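Local coordinates for transcriptional regulatory protein (Chlamydia trachomatis, PDB 3Q7R) that binds a cis-acting element of its own promoter and may be a global activator of transcription, at residues A[53-58]-A[75-80]; A[43-48]-A[59-64]; A[26-31]-A[106-111]; A[15-20]-A[39-44]. All blocks are in the same frame, centred on the assembly; numbering follows the deposited sequence.

Contact 1: A[53-58]-A[75-80]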
loop_
_atom_site.group_PDB
_atom_site.type_symbol
_atom_site.label_atom_id
_atom_site.label_comp_id
_atom_site.label_asym_id
_atom_site.label_seq_id
_atom_site.Cartn_x
_atom_site.Cartn_y
_atom_site.Cartn_z
ATOM N N LEU A 53 1.510 10.897 9.080
ATOM C CA LEU A 53 0.864 10.232 7.936
ATOM C C LEU A 53 -0.443 10.973 7.673
ATOM O O LEU A 53 -1.181 11.267 8.604
ATOM C CB LEU A 53 0.559 8.787 8.261
ATOM C CG LEU A 53 -0.309 8.042 7.250
ATOM C CD1 LEU A 53 0.435 7.884 5.932
ATOM C CD2 LEU A 53 -0.679 6.660 7.871
ATOM N N VAL A 54 -0.719 11.291 6.420
ATOM C CA VAL A 54 -2.054 11.767 6.028
ATOM C C VAL A 54 -2.725 10.672 5.224
ATOM O O VAL A 54 -2.137 10.177 4.267
ATOM C CB VAL A 54 -1.968 13.035 5.149
ATOM C CG1 VAL A 54 -3.389 13.485 4.744
ATOM C CG2 VAL A 54 -1.243 14.132 5.976
ATOM N N VAL A 55 -3.931 10.267 5.626
ATOM C CA VAL A 55 -4.675 9.200 4.906
ATOM C C VAL A 55 -5.744 9.974 4.170
ATOM O O VAL A 55 -6.546 10.643 4.805
ATOM C CB VAL A 55 -5.301 8.223 5.894
ATOM C CG1 VAL A 55 -6.123 7.190 5.118
ATOM C CG2 VAL A 55 -4.204 7.484 6.665
ATOM N N CYS A 56 -5.701 9.988 2.821
ATOM C CA CYS A 56 -6.610 10.890 2.095
ATOM C C CYS A 56 -7.521 10.148 1.141
ATOM O O CYS A 56 -7.033 9.349 0.356
ATOM C CB CYS A 56 -5.742 11.843 1.252
ATOM S SG CYS A 56 -6.684 13.198 0.487
ATOM N N GLU A 57 -8.820 10.432 1.189
ATOM C CA GLU A 57 -9.694 9.897 0.179
ATOM C C GLU A 57 -9.251 10.331 -1.228
ATOM O O GLU A 57 -8.914 11.516 -1.466
ATOM C CB GLU A 57 -11.094 10.484 0.380
ATOM C CG GLU A 57 -11.720 10.010 1.678
ATOM C CD GLU A 57 -12.161 8.574 1.626
ATOM O OE1 GLU A 57 -12.049 7.899 0.581
ATOM O OE2 GLU A 57 -12.580 8.054 2.680
ATOM N N TYR A 58 -9.297 9.400 -2.182
ATOM C CA TYR A 58 -8.950 9.770 -3.546
ATOM C C TYR A 58 -9.842 10.929 -4.041
ATOM O O TYR A 58 -9.386 11.827 -4.758
ATOM C CB TYR A 58 -9.076 8.556 -4.453
ATOM C CG TYR A 58 -8.652 8.846 -5.889
ATOM C CD1 TYR A 58 -7.284 8.975 -6.199
ATOM C CD2 TYR A 58 -9.594 9.000 -6.887
ATOM C CE1 TYR A 58 -6.881 9.236 -7.522
ATOM C CE2 TYR A 58 -9.194 9.277 -8.216
ATOM C CZ TYR A 58 -7.825 9.353 -8.491
ATOM O OH TYR A 58 -7.431 9.612 -9.817
ATOM N N PHE A 75 4.077 11.498 4.962
ATOM C CA PHE A 75 3.666 10.433 4.043
ATOM C C PHE A 75 2.168 10.570 3.759
ATOM O O PHE A 75 1.426 11.146 4.562
ATOM C CB PHE A 75 3.904 9.072 4.697
ATOM C CG PHE A 75 5.337 8.811 5.037
ATOM C CD1 PHE A 75 6.205 8.518 4.006
ATOM C CD2 PHE A 75 5.792 8.839 6.341
ATOM C CE1 PHE A 75 7.557 8.270 4.277
ATOM C CE2 PHE A 75 7.130 8.584 6.616
ATOM C CZ PHE A 75 8.002 8.302 5.563
ATOM N N VAL A 76 1.742 10.044 2.610
ATOM C CA VAL A 76 0.293 10.024 2.264
ATOM C C VAL A 76 -0.160 8.647 1.798
ATOM O O VAL A 76 0.478 8.059 0.908
ATOM C CB VAL A 76 -0.028 11.060 1.170
ATOM C CG1 VAL A 76 -1.522 10.949 0.795
ATOM C CG2 VAL A 76 0.271 12.527 1.653
ATOM N N LEU A 77 -1.216 8.100 2.420
ATOM C CA LEU A 77 -1.810 6.843 1.965
ATOM C C LEU A 77 -3.170 7.207 1.424
ATOM O O LEU A 77 -3.914 7.947 2.097
ATOM C CB LEU A 77 -1.986 5.900 3.183
ATOM C CG LEU A 77 -2.797 4.601 2.965
ATOM C CD1 LEU A 77 -2.021 3.641 2.070
ATOM C CD2 LEU A 77 -3.046 3.938 4.329
ATOM N N VAL A 78 -3.512 6.679 0.255
ATOM C CA VAL A 78 -4.745 7.094 -0.428
ATOM C C VAL A 78 -5.836 6.022 -0.319
ATOM O O VAL A 78 -5.551 4.831 -0.401
ATOM C CB VAL A 78 -4.420 7.391 -1.897
ATOM C CG1 VAL A 78 -5.698 7.578 -2.700
ATOM C CG2 VAL A 78 -3.487 8.586 -1.992
ATOM N N LEU A 79 -7.083 6.444 -0.090
ATOM C CA LEU A 79 -8.206 5.510 -0.018
ATOM C C LEU A 79 -9.053 5.648 -1.278
ATOM O O LEU A 79 -9.563 6.733 -1.575
ATOM C CB LEU A 79 -9.095 5.791 1.184
ATOM C CG LEU A 79 -8.372 5.889 2.520
ATOM C CD1 LEU A 79 -9.467 6.042 3.660
ATOM C CD2 LEU A 79 -7.475 4.634 2.716
ATOM N N LEU A 80 -9.198 4.558 -2.010
ATOM C CA LEU A 80 -9.914 4.582 -3.314
ATOM C C LEU A 80 -11.270 3.894 -3.215
ATOM O O LEU A 80 -11.374 2.824 -2.631
ATOM C CB LEU A 80 -9.138 3.776 -4.374
ATOM C CG LEU A 80 -8.218 4.607 -5.209
ATOM C CD1 LEU A 80 -7.213 3.724 -5.943
ATOM C CD2 LEU A 80 -9.058 5.354 -6.280
#
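Val-55 and Leu-79 form the tight heart of this pairing: the CG1 methyl of Val-55 presses on CG of Leu-79 at 3.7 Å and lies against both leucine methyls. Beneath them, strands 53-57 and 75-80 run parallel and in register. Val-54 and Cys-56 each give their N-H to one strand-75-80 residue and accept from the next but one, and Tyr-58 N closes the series on Leu-79 O at 2.7 Å. Between Cys-56 and Val-76, on the other face, the fit is looser, Cys-56 CB standing 4.3 Å from Val-76 CG1. The ends are more open to solvent. Phe-75 touches Leu-53 CD1 with its CB, while its ring swings away, and the partly exposed Tyr-58 ring is covered on one face by Leu-80, whose CD2 stands 4.0 Å from the ring centroid in a CH-pi contact. Beside Leu-79, the bent chain of Glu-57 sets its carboxylate next to the leucine; Ser-19 and His-21 bond to OE2, and Arg-101 pairs with OE1. The central strand of a CheY-like receiver domain thus meets its inner neighbour, with a glutamate at the strand end where typical receivers carry the phosphoacceptor aspartate.

Contact 2: A[43-48]-A[59-64]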
loop_
_atom_site.group_PDB
_atom_site.type_symbol
_atom_site.label_atom_id
_atom_site.label_comp_id
_atom_site.label_asym_id
_atom_site.label_seq_id
_atom_site.Cartn_x
_atom_site.Cartn_y
_atom_site.Cartn_z
ATOM N N GLN A 43 -11.691 17.734 6.195
ATOM C CA GLN A 43 -12.459 17.472 4.983
ATOM C C GLN A 43 -11.842 18.000 3.719
ATOM O O GLN A 43 -12.492 18.008 2.695
ATOM C CB GLN A 43 -13.915 18.006 5.149
ATOM C CG GLN A 43 -14.747 17.063 6.000
ATOM C CD GLN A 43 -14.382 17.081 7.449
ATOM O OE1 GLN A 43 -14.454 18.135 8.118
ATOM N NE2 GLN A 43 -14.070 15.888 7.990
ATOM N N GLN A 44 -10.606 18.516 3.782
ATOM C CA GLN A 44 -9.941 18.940 2.556
ATOM C C GLN A 44 -8.461 18.604 2.671
ATOM O O GLN A 44 -7.922 18.529 3.767
ATOM C CB GLN A 44 -10.109 20.450 2.280
ATOM C CG GLN A 44 -9.294 21.441 3.127
ATOM C CD GLN A 44 -9.876 21.766 4.527
ATOM O OE1 GLN A 44 -11.076 21.622 4.758
ATOM N NE2 GLN A 44 -9.013 22.220 5.461
ATOM N N TYR A 45 -7.843 18.300 1.545
ATOM C CA TYR A 45 -6.443 17.836 1.622
ATOM C C TYR A 45 -5.535 18.926 2.228
ATOM O O TYR A 45 -5.586 20.103 1.835
ATOM C CB TYR A 45 -5.905 17.450 0.224
ATOM C CG TYR A 45 -4.460 17.089 0.303
ATOM C CD1 TYR A 45 -4.075 15.856 0.823
ATOM C CD2 TYR A 45 -3.460 18.000 -0.029
ATOM C CE1 TYR A 45 -2.744 15.490 1.003
ATOM C CE2 TYR A 45 -2.148 17.665 0.163
ATOM C CZ TYR A 45 -1.770 16.404 0.654
ATOM O OH TYR A 45 -0.420 16.077 0.857
ATOM N N LYS A 46 -4.721 18.487 3.164
ATOM C CA LYS A 46 -3.636 19.327 3.715
ATOM C C LYS A 46 -2.673 18.412 4.430
ATOM O O LYS A 46 -2.871 17.183 4.515
ATOM C CB LYS A 46 -4.217 20.363 4.672
ATOM C CG LYS A 46 -4.856 19.665 5.866
ATOM C CD LYS A 46 -5.524 20.603 6.950
ATOM C CE LYS A 46 -4.681 21.622 7.501
ATOM N NZ LYS A 46 -5.391 22.247 8.698
ATOM N N GLN A 47 -1.580 19.005 4.907
ATOM C CA GLN A 47 -0.778 18.360 5.931
ATOM C C GLN A 47 -0.745 19.307 7.136
ATOM O O GLN A 47 -1.245 20.445 7.068
ATOM C CB GLN A 47 0.654 18.033 5.464
ATOM C CG GLN A 47 0.617 17.318 4.108
ATOM C CD GLN A 47 1.934 16.780 3.695
ATOM O OE1 GLN A 47 2.984 17.284 4.123
ATOM N NE2 GLN A 47 1.917 15.831 2.764
ATOM N N GLU A 48 -0.268 18.784 8.252
ATOM C CA GLU A 48 -0.076 19.569 9.476
ATOM C C GLU A 48 1.342 19.324 9.951
ATOM O O GLU A 48 1.940 18.307 9.599
ATOM C CB GLU A 48 -1.115 19.192 10.549
ATOM C CG GLU A 48 -2.482 19.709 10.191
ATOM C CD GLU A 48 -3.599 19.334 11.129
ATOM O OE1 GLU A 48 -3.367 18.527 12.033
ATOM O OE2 GLU A 48 -4.723 19.875 10.941
ATOM N N SER A 59 -11.129 10.906 -3.689
ATOM C CA SER A 59 -11.982 12.013 -4.076
ATOM C C SER A 59 -11.589 13.371 -3.516
ATOM O O SER A 59 -12.139 14.397 -3.989
ATOM C CB SER A 59 -13.447 11.752 -3.724
ATOM O OG SER A 59 -13.989 10.628 -4.456
ATOM N N LEU A 60 -10.676 13.407 -2.543
ATOM C CA LEU A 60 -10.218 14.657 -1.942
ATOM C C LEU A 60 -8.755 14.913 -2.293
ATOM O O LEU A 60 -8.179 15.926 -1.861
ATOM C CB LEU A 60 -10.417 14.670 -0.453
ATOM C CG LEU A 60 -11.894 14.638 -0.043
ATOM C CD1 LEU A 60 -12.057 14.390 1.487
ATOM C CD2 LEU A 60 -12.540 15.951 -0.509
ATOM N N LEU A 61 -8.168 14.027 -3.106
ATOM C CA LEU A 61 -6.708 14.135 -3.389
ATOM C C LEU A 61 -6.508 14.961 -4.676
ATOM O O LEU A 61 -6.925 14.555 -5.760
ATOM C CB LEU A 61 -6.123 12.767 -3.650
ATOM C CG LEU A 61 -4.590 12.816 -3.759
ATOM C CD1 LEU A 61 -3.851 13.026 -2.445
ATOM C CD2 LEU A 61 -4.163 11.450 -4.374
ATOM N N PRO A 62 -5.953 16.153 -4.567
ATOM C CA PRO A 62 -5.723 16.900 -5.832
ATOM C C PRO A 62 -4.917 16.089 -6.854
ATOM O O PRO A 62 -3.957 15.391 -6.528
ATOM C CB PRO A 62 -4.837 18.078 -5.388
ATOM C CG PRO A 62 -5.184 18.254 -3.920
ATOM C CD PRO A 62 -5.360 16.835 -3.409
ATOM N N ARG A 63 -5.317 16.213 -8.116
ATOM C CA ARG A 63 -4.716 15.336 -9.119
ATOM C C ARG A 63 -3.308 15.757 -9.496
ATOM O O ARG A 63 -2.607 14.934 -10.085
ATOM C CB ARG A 63 -5.566 15.377 -10.379
ATOM C CG ARG A 63 -6.793 14.450 -10.286
ATOM C CD ARG A 63 -6.312 12.974 -10.568
ATOM N NE ARG A 63 -6.028 12.914 -12.003
ATOM C CZ ARG A 63 -6.970 12.758 -12.930
ATOM N NH1 ARG A 63 -8.250 12.620 -12.562
ATOM N NH2 ARG A 63 -6.653 12.748 -14.237
ATOM N N GLU A 64 -2.943 17.000 -9.173
ATOM C CA GLU A 64 -1.642 17.550 -9.611
ATOM C C GLU A 64 -0.520 17.109 -8.617
ATOM O O GLU A 64 0.647 17.061 -8.975
ATOM C CB GLU A 64 -1.738 19.084 -9.707
ATOM C CG GLU A 64 -2.892 19.559 -10.605
ATOM C CD GLU A 64 -4.274 19.530 -9.912
ATOM O OE1 GLU A 64 -4.351 19.367 -8.657
ATOM O OE2 GLU A 64 -5.291 19.661 -10.650
HETATM O O HOH W 1 -9.359 18.173 -0.826
#
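Tyr-45 and Pro-62 cross at about a right angle where two loops of the CheY-like receiver fold come together. The loop containing residues 43-48 joins strands 37-42 and 51-57 and has no regular helix in this segment; residues 59-64 leave the end of strand 51-57, opening with the last residues of a 3-10 turn. The tyrosine can be followed outward. Its CB sits 3.4 Å from the carbonyl O of Leu-60 and also touches Pro-62 CD. CG lies 3.8 Å from Pro-62 CD, and CD2 still touches the same carbon. With CG anti to the backbone N (chi1 175°), the ring is carried over the sheet, where it packs on Cys-56 and Val-76. Next along, CD1 comes within 4.3 Å of Leu-61 CD1, a light contact reached obliquely to the ring. At the tip, OH accepts a weak, bent hydrogen bond from Gln-47 NE2 (3.0 Å, 133° at the hydrogen). Gln-47 is itself tied through OE1 to Ser-74 N, which gives the phenol end an indirect, weak link to the chain just before strand 75-80. Leu-60 turns its two methyls to the carbonyl O of Gln-43, CD2 lying 3.8 Å from that atom. The polar join between the loops is made by solvent: one water accepts from Tyr-45 N at 2.8 Å and donates to Leu-60 O at 2.7 Å.

Contact 3: A[26-31]-A[106-111]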
loop_
_atom_site.group_PDB
_atom_site.type_symbol
_atom_site.label_atom_id
_atom_site.label_comp_id
_atom_site.label_asym_id
_atom_site.label_seq_id
_atom_site.Cartn_x
_atom_site.Cartn_y
_atom_site.Cartn_z
ATOM N N PHE A 26 -14.185 7.602 13.464
ATOM C CA PHE A 26 -14.392 7.370 14.903
ATOM C C PHE A 26 -14.120 5.883 15.226
ATOM O O PHE A 26 -13.485 5.582 16.237
ATOM C CB PHE A 26 -15.800 7.821 15.328
ATOM C CG PHE A 26 -15.957 9.314 15.376
ATOM C CD1 PHE A 26 -15.102 10.080 16.167
ATOM C CD2 PHE A 26 -16.918 9.950 14.612
ATOM C CE1 PHE A 26 -15.215 11.464 16.200
ATOM C CE2 PHE A 26 -17.040 11.346 14.648
ATOM C CZ PHE A 26 -16.188 12.086 15.427
ATOM N N GLN A 27 -14.528 4.973 14.337
ATOM C CA GLN A 27 -14.353 3.551 14.599
ATOM C C GLN A 27 -12.894 3.130 14.498
ATOM O O GLN A 27 -12.440 2.275 15.279
ATOM C CB GLN A 27 -15.226 2.715 13.672
ATOM C CG GLN A 27 -16.693 2.934 14.042
ATOM C CD GLN A 27 -17.634 2.164 13.176
ATOM O OE1 GLN A 27 -17.315 1.071 12.724
ATOM N NE2 GLN A 27 -18.816 2.724 12.943
ATOM N N THR A 28 -12.155 3.726 13.552
ATOM C CA THR A 28 -10.748 3.410 13.435
ATOM C C THR A 28 -9.989 3.972 14.624
ATOM O O THR A 28 -9.130 3.317 15.175
ATOM C CB THR A 28 -10.169 3.957 12.120
ATOM O OG1 THR A 28 -10.846 3.343 11.020
ATOM C CG2 THR A 28 -8.676 3.601 12.032
ATOM N N LYS A 29 -10.301 5.195 15.015
ATOM C CA LYS A 29 -9.580 5.843 16.110
ATOM C C LYS A 29 -9.693 5.000 17.394
ATOM O O LYS A 29 -8.692 4.808 18.122
ATOM C CB LYS A 29 -10.123 7.260 16.258
ATOM C CG LYS A 29 -9.661 8.075 17.425
ATOM C CD LYS A 29 -10.370 9.439 17.294
ATOM C CE LYS A 29 -9.718 10.485 18.163
ATOM N NZ LYS A 29 -10.080 10.287 19.567
ATOM N N GLU A 30 -10.879 4.449 17.675
ATOM C CA GLU A 30 -11.062 3.655 18.883
ATOM C C GLU A 30 -10.299 2.331 18.869
ATOM O O GLU A 30 -10.090 1.735 19.916
ATOM C CB GLU A 30 -12.547 3.444 19.174
ATOM C CG GLU A 30 -13.377 2.772 18.105
ATOM C CD GLU A 30 -14.867 2.817 18.433
ATOM O OE1 GLU A 30 -15.246 3.635 19.304
ATOM O OE2 GLU A 30 -15.656 2.046 17.829
ATOM N N LEU A 31 -9.889 1.863 17.695
ATOM C CA LEU A 31 -9.091 0.637 17.624
ATOM C C LEU A 31 -7.602 0.879 17.781
ATOM O O LEU A 31 -6.848 -0.075 18.005
ATOM C CB LEU A 31 -9.344 -0.086 16.296
ATOM C CG LEU A 31 -10.797 -0.535 16.071
ATOM C CD1 LEU A 31 -11.003 -1.099 14.673
ATOM C CD2 LEU A 31 -11.206 -1.576 17.135
ATOM N N ARG A 106 -11.112 -2.130 10.956
ATOM C CA ARG A 106 -10.032 -3.063 11.275
ATOM C C ARG A 106 -8.918 -3.007 10.199
ATOM O O ARG A 106 -7.750 -3.067 10.519
ATOM C CB ARG A 106 -10.592 -4.497 11.420
ATOM C CG ARG A 106 -11.333 -4.697 12.728
ATOM C CD ARG A 106 -12.011 -6.061 12.774
ATOM N NE ARG A 106 -11.017 -7.125 12.904
ATOM C CZ ARG A 106 -11.086 -8.299 12.286
ATOM N NH1 ARG A 106 -12.108 -8.576 11.493
ATOM N NH2 ARG A 106 -10.131 -9.189 12.466
ATOM N N ILE A 107 -9.284 -2.887 8.936
ATOM C CA ILE A 107 -8.263 -2.805 7.884
ATOM C C ILE A 107 -7.511 -1.511 8.002
ATOM O O ILE A 107 -6.292 -1.500 7.880
ATOM C CB ILE A 107 -8.912 -2.923 6.543
ATOM C CG1 ILE A 107 -9.414 -4.365 6.389
ATOM C CG2 ILE A 107 -7.932 -2.524 5.407
ATOM C CD1 ILE A 107 -10.208 -4.618 5.136
ATOM N N LEU A 108 -8.230 -0.398 8.163
ATOM C CA LEU A 108 -7.524 0.883 8.173
ATOM C C LEU A 108 -6.584 0.959 9.395
ATOM O O LEU A 108 -5.442 1.454 9.290
ATOM C CB LEU A 108 -8.527 2.045 8.154
ATOM C CG LEU A 108 -7.872 3.416 8.164
ATOM C CD1 LEU A 108 -6.932 3.654 6.913
ATOM C CD2 LEU A 108 -8.925 4.514 8.200
ATOM N N LYS A 109 -7.040 0.464 10.561
ATOM C CA LYS A 109 -6.167 0.435 11.719
ATOM C C LYS A 109 -4.891 -0.355 11.441
ATOM O O LYS A 109 -3.788 0.083 11.793
ATOM C CB LYS A 109 -6.920 -0.219 12.906
ATOM C CG LYS A 109 -6.066 -0.371 14.189
ATOM C CD LYS A 109 -5.463 -1.774 14.281
ATOM C CE LYS A 109 -5.025 -2.125 15.720
ATOM N NZ LYS A 109 -4.205 -3.370 15.727
ATOM N N SER A 110 -5.027 -1.515 10.805
ATOM C CA SER A 110 -3.867 -2.352 10.526
ATOM C C SER A 110 -2.945 -1.709 9.505
ATOM O O SER A 110 -1.721 -1.835 9.593
ATOM C CB SER A 110 -4.288 -3.766 10.082
ATOM O OG SER A 110 -4.900 -4.464 11.177
ATOM N N ALA A 111 -3.544 -1.036 8.524
ATOM C CA ALA A 111 -2.757 -0.413 7.483
ATOM C C ALA A 111 -1.969 0.770 8.026
ATOM O O ALA A 111 -0.823 0.963 7.646
ATOM C CB ALA A 111 -3.677 0.056 6.344
#
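Leu-31 and Thr-28, one turn apart on helix 22-31, meet helix 105-118 at a crossing of -52°, the short segment axes coming within 8.7 Å. Arg-106 comes first: its backbone N lies 3.9 Å from Leu-31 CD1, which also brushes CG at the base of the arginine chain. The guanidinium group is engaged elsewhere, in a salt bridge to Glu-86 of the second subunit. Ile-107 likewise turns from the contact, to pack on Phe-83 of that subunit. Leu-108 points back, and its CD2 reaches Thr-28 OG1 at 3.6 Å and the CG2 methyl slightly farther off. The threonine hydroxyl bonds to Leu-24 O in its own helix. One residue on, the backbone N of Lys-109 sits 3.8 Å from Thr-28 CG2. The lysine chain, bent at chi2 (-96°), runs past Leu-31, with CG against CB and CE 3.6 Å from the Leu-31 carbonyl O. Ser-110 faces the second subunit again, bonding to its Asp-93. The helices thus meet mainly through methyls and methylenes, with no polar bond between the two segments, while Arg-106 and Ser-110 turn their polar ends to a dimer interface whose interactions are unique within the OmpR/PhoB subfamily.

Contact 4: A[15-20]-A[39-44]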
loop_
_atom_site.group_PDB
_atom_site.type_symbol
_atom_site.label_atom_id
_atom_site.label_comp_id
_atom_site.label_asym_id
_atom_site.label_seq_id
_atom_site.Cartn_x
_atom_site.Cartn_y
_atom_site.Cartn_z
ATOM N N VAL A 15 -1.757 10.935 12.967
ATOM C CA VAL A 15 -2.357 10.563 11.679
ATOM C C VAL A 15 -3.510 11.514 11.376
ATOM O O VAL A 15 -4.390 11.686 12.231
ATOM C CB VAL A 15 -2.923 9.144 11.759
ATOM C CG1 VAL A 15 -3.524 8.765 10.418
ATOM C CG2 VAL A 15 -1.789 8.152 12.197
ATOM N N LEU A 16 -3.498 12.153 10.202
ATOM C CA LEU A 16 -4.617 13.032 9.807
ATOM C C LEU A 16 -5.399 12.305 8.719
ATOM O O LEU A 16 -4.827 11.955 7.708
ATOM C CB LEU A 16 -4.078 14.356 9.250
ATOM C CG LEU A 16 -5.161 15.219 8.539
ATOM C CD1 LEU A 16 -6.244 15.708 9.487
ATOM C CD2 LEU A 16 -4.512 16.439 7.766
ATOM N N LEU A 17 -6.691 12.028 8.951
ATOM C CA LEU A 17 -7.570 11.434 7.956
ATOM C C LEU A 17 -8.306 12.557 7.264
ATOM O O LEU A 17 -8.994 13.340 7.933
ATOM C CB LEU A 17 -8.579 10.508 8.631
ATOM C CG LEU A 17 -9.623 9.884 7.710
ATOM C CD1 LEU A 17 -8.971 8.833 6.757
ATOM C CD2 LEU A 17 -10.715 9.173 8.572
ATOM N N VAL A 18 -8.168 12.625 5.939
ATOM C CA VAL A 18 -8.874 13.577 5.110
ATOM C C VAL A 18 -10.018 12.797 4.446
ATOM O O VAL A 18 -9.805 12.082 3.470
ATOM C CB VAL A 18 -7.954 14.182 4.082
ATOM C CG1 VAL A 18 -8.780 15.106 3.136
ATOM C CG2 VAL A 18 -6.823 15.005 4.808
ATOM N N SER A 19 -11.199 12.921 5.039
ATOM C CA SER A 19 -12.354 12.161 4.628
ATOM C C SER A 19 -13.605 12.765 5.232
ATOM O O SER A 19 -13.575 13.347 6.302
ATOM C CB SER A 19 -12.192 10.727 5.122
ATOM O OG SER A 19 -13.259 9.882 4.666
ATOM N N GLU A 20 -14.727 12.527 4.553
ATOM C CA GLU A 20 -16.078 12.758 5.117
ATOM C C GLU A 20 -16.692 11.523 5.757
ATOM O O GLU A 20 -17.821 11.585 6.251
ATOM C CB GLU A 20 -17.031 13.313 4.063
ATOM C CG GLU A 20 -16.558 14.716 3.549
ATOM C CD GLU A 20 -17.555 15.394 2.610
ATOM O OE1 GLU A 20 -18.560 14.739 2.212
ATOM O OE2 GLU A 20 -17.321 16.566 2.243
ATOM N N CYS A 39 -5.210 10.428 16.238
ATOM C CA CYS A 39 -5.888 10.628 14.966
ATOM C C CYS A 39 -6.741 11.876 14.991
ATOM O O CYS A 39 -7.396 12.177 16.005
ATOM C CB CYS A 39 -6.793 9.433 14.656
ATOM S SG CYS A 39 -5.921 7.890 14.613
ATOM N N THR A 40 -6.766 12.587 13.867
ATOM C CA THR A 40 -7.679 13.709 13.716
ATOM C C THR A 40 -8.216 13.638 12.295
ATOM O O THR A 40 -7.706 12.849 11.492
ATOM C CB THR A 40 -6.969 15.043 13.926
ATOM O OG1 THR A 40 -5.943 15.220 12.935
ATOM C CG2 THR A 40 -6.359 15.095 15.365
ATOM N N ILE A 41 -9.249 14.438 12.026
ATOM C CA ILE A 41 -9.974 14.387 10.773
ATOM C C ILE A 41 -10.129 15.772 10.150
ATOM O O ILE A 41 -10.295 16.794 10.843
ATOM C CB ILE A 41 -11.338 13.694 10.962
ATOM C CG1 ILE A 41 -11.974 13.324 9.598
ATOM C CG2 ILE A 41 -12.275 14.570 11.829
ATOM C CD1 ILE A 41 -13.344 12.607 9.704
ATOM N N GLY A 42 -10.075 15.841 8.821
ATOM C CA GLY A 42 -10.350 17.085 8.143
ATOM C C GLY A 42 -11.069 16.754 6.836
ATOM O O GLY A 42 -11.039 15.585 6.465
ATOM N N GLN A 43 -11.691 17.734 6.195
ATOM C CA GLN A 43 -12.459 17.472 4.983
ATOM C C GLN A 43 -11.842 18.000 3.719
ATOM O O GLN A 43 -12.492 18.008 2.695
ATOM C CB GLN A 43 -13.915 18.006 5.149
ATOM C CG GLN A 43 -14.747 17.063 6.000
ATOM C CD GLN A 43 -14.382 17.081 7.449
ATOM O OE1 GLN A 43 -14.454 18.135 8.118
ATOM N NE2 GLN A 43 -14.070 15.888 7.990
ATOM N N GLN A 44 -10.606 18.516 3.782
ATOM C CA GLN A 44 -9.941 18.940 2.556
ATOM C C GLN A 44 -8.461 18.604 2.671
ATOM O O GLN A 44 -7.922 18.529 3.767
ATOM C CB GLN A 44 -10.109 20.450 2.280
ATOM C CG GLN A 44 -9.294 21.441 3.127
ATOM C CD GLN A 44 -9.876 21.766 4.527
ATOM O OE1 GLN A 44 -11.076 21.622 4.758
ATOM N NE2 GLN A 44 -9.013 22.220 5.461
#
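Leu-16 lays its CD1 methyl 3.5 Å from the hydroxyl OG1 of Thr-40, overlapping the neighbouring strand at the edge of the sheet. Strands 13-18 and 37-42 belong to one beta-alpha-beta unit of the CheY-like fold, linked by helix 22-31, and they run parallel in register from Val-15 beside Cys-39 to Val-18 beside Gly-42. Thr-40 holds its hydroxyl between backbone N and carbonyl carbon (chi1 62°), and His-14 NE2 shares a hydrogen bond with it. The backbone bonds alternate between the strands: Thr-40 bonds at both its N and its O, to Val-15 and Leu-17, and Gly-42 does the same with Leu-17 and Ser-19. Leu-17 N reaches Thr-40 O at 2.9 Å. On the face covered by helix 22-31, Ile-41 reaches along residues 17-19, its CG1 3.4 Å from Leu-17 O and its CD1 3.5 Å from Ser-19 O; Trp-22 and Phe-25 of that helix pack on it. On the opposite face, with Leu-16, Val-18 directs CG1 onto the carbonyl carbon of Gln-44 at 3.5 Å. Beyond the strands the pairing continues through side chains. Glu-20 CG rests on Gln-43 CG, 3.8 Å away, with carboxylate and amide planes 52° apart. The carbonyl O of Ser-19 receives Gln-43 NE2 at 3.1 Å, the N-H pointing almost straight (170°) and the oxygen lying near the amide plane.

From the N terminus, contact 4 closes first, joining the edge strand 37-42 to strand 13-18 around helix 22-31. Contact 2 begins on the residues where contact 4 ends, sharing Gln-43 and Gln-44, and brings the two loops that flank strand 51-57 together. Contact 1 crosses it along the chain and closes after it, adding strand 75-80 to the sheet. Contact 3 spans the longest loop: it crosses contact 4 and encloses contacts 1 and 2, bringing helix 105-118 back to helix 22-31. Contacts 2 and 3 lie on opposite sides of the chain's centre, about 20 Å apart between their centres, while contacts 1 and 4 share one sheet, strands 13-18 and 51-57 being neighbours in it.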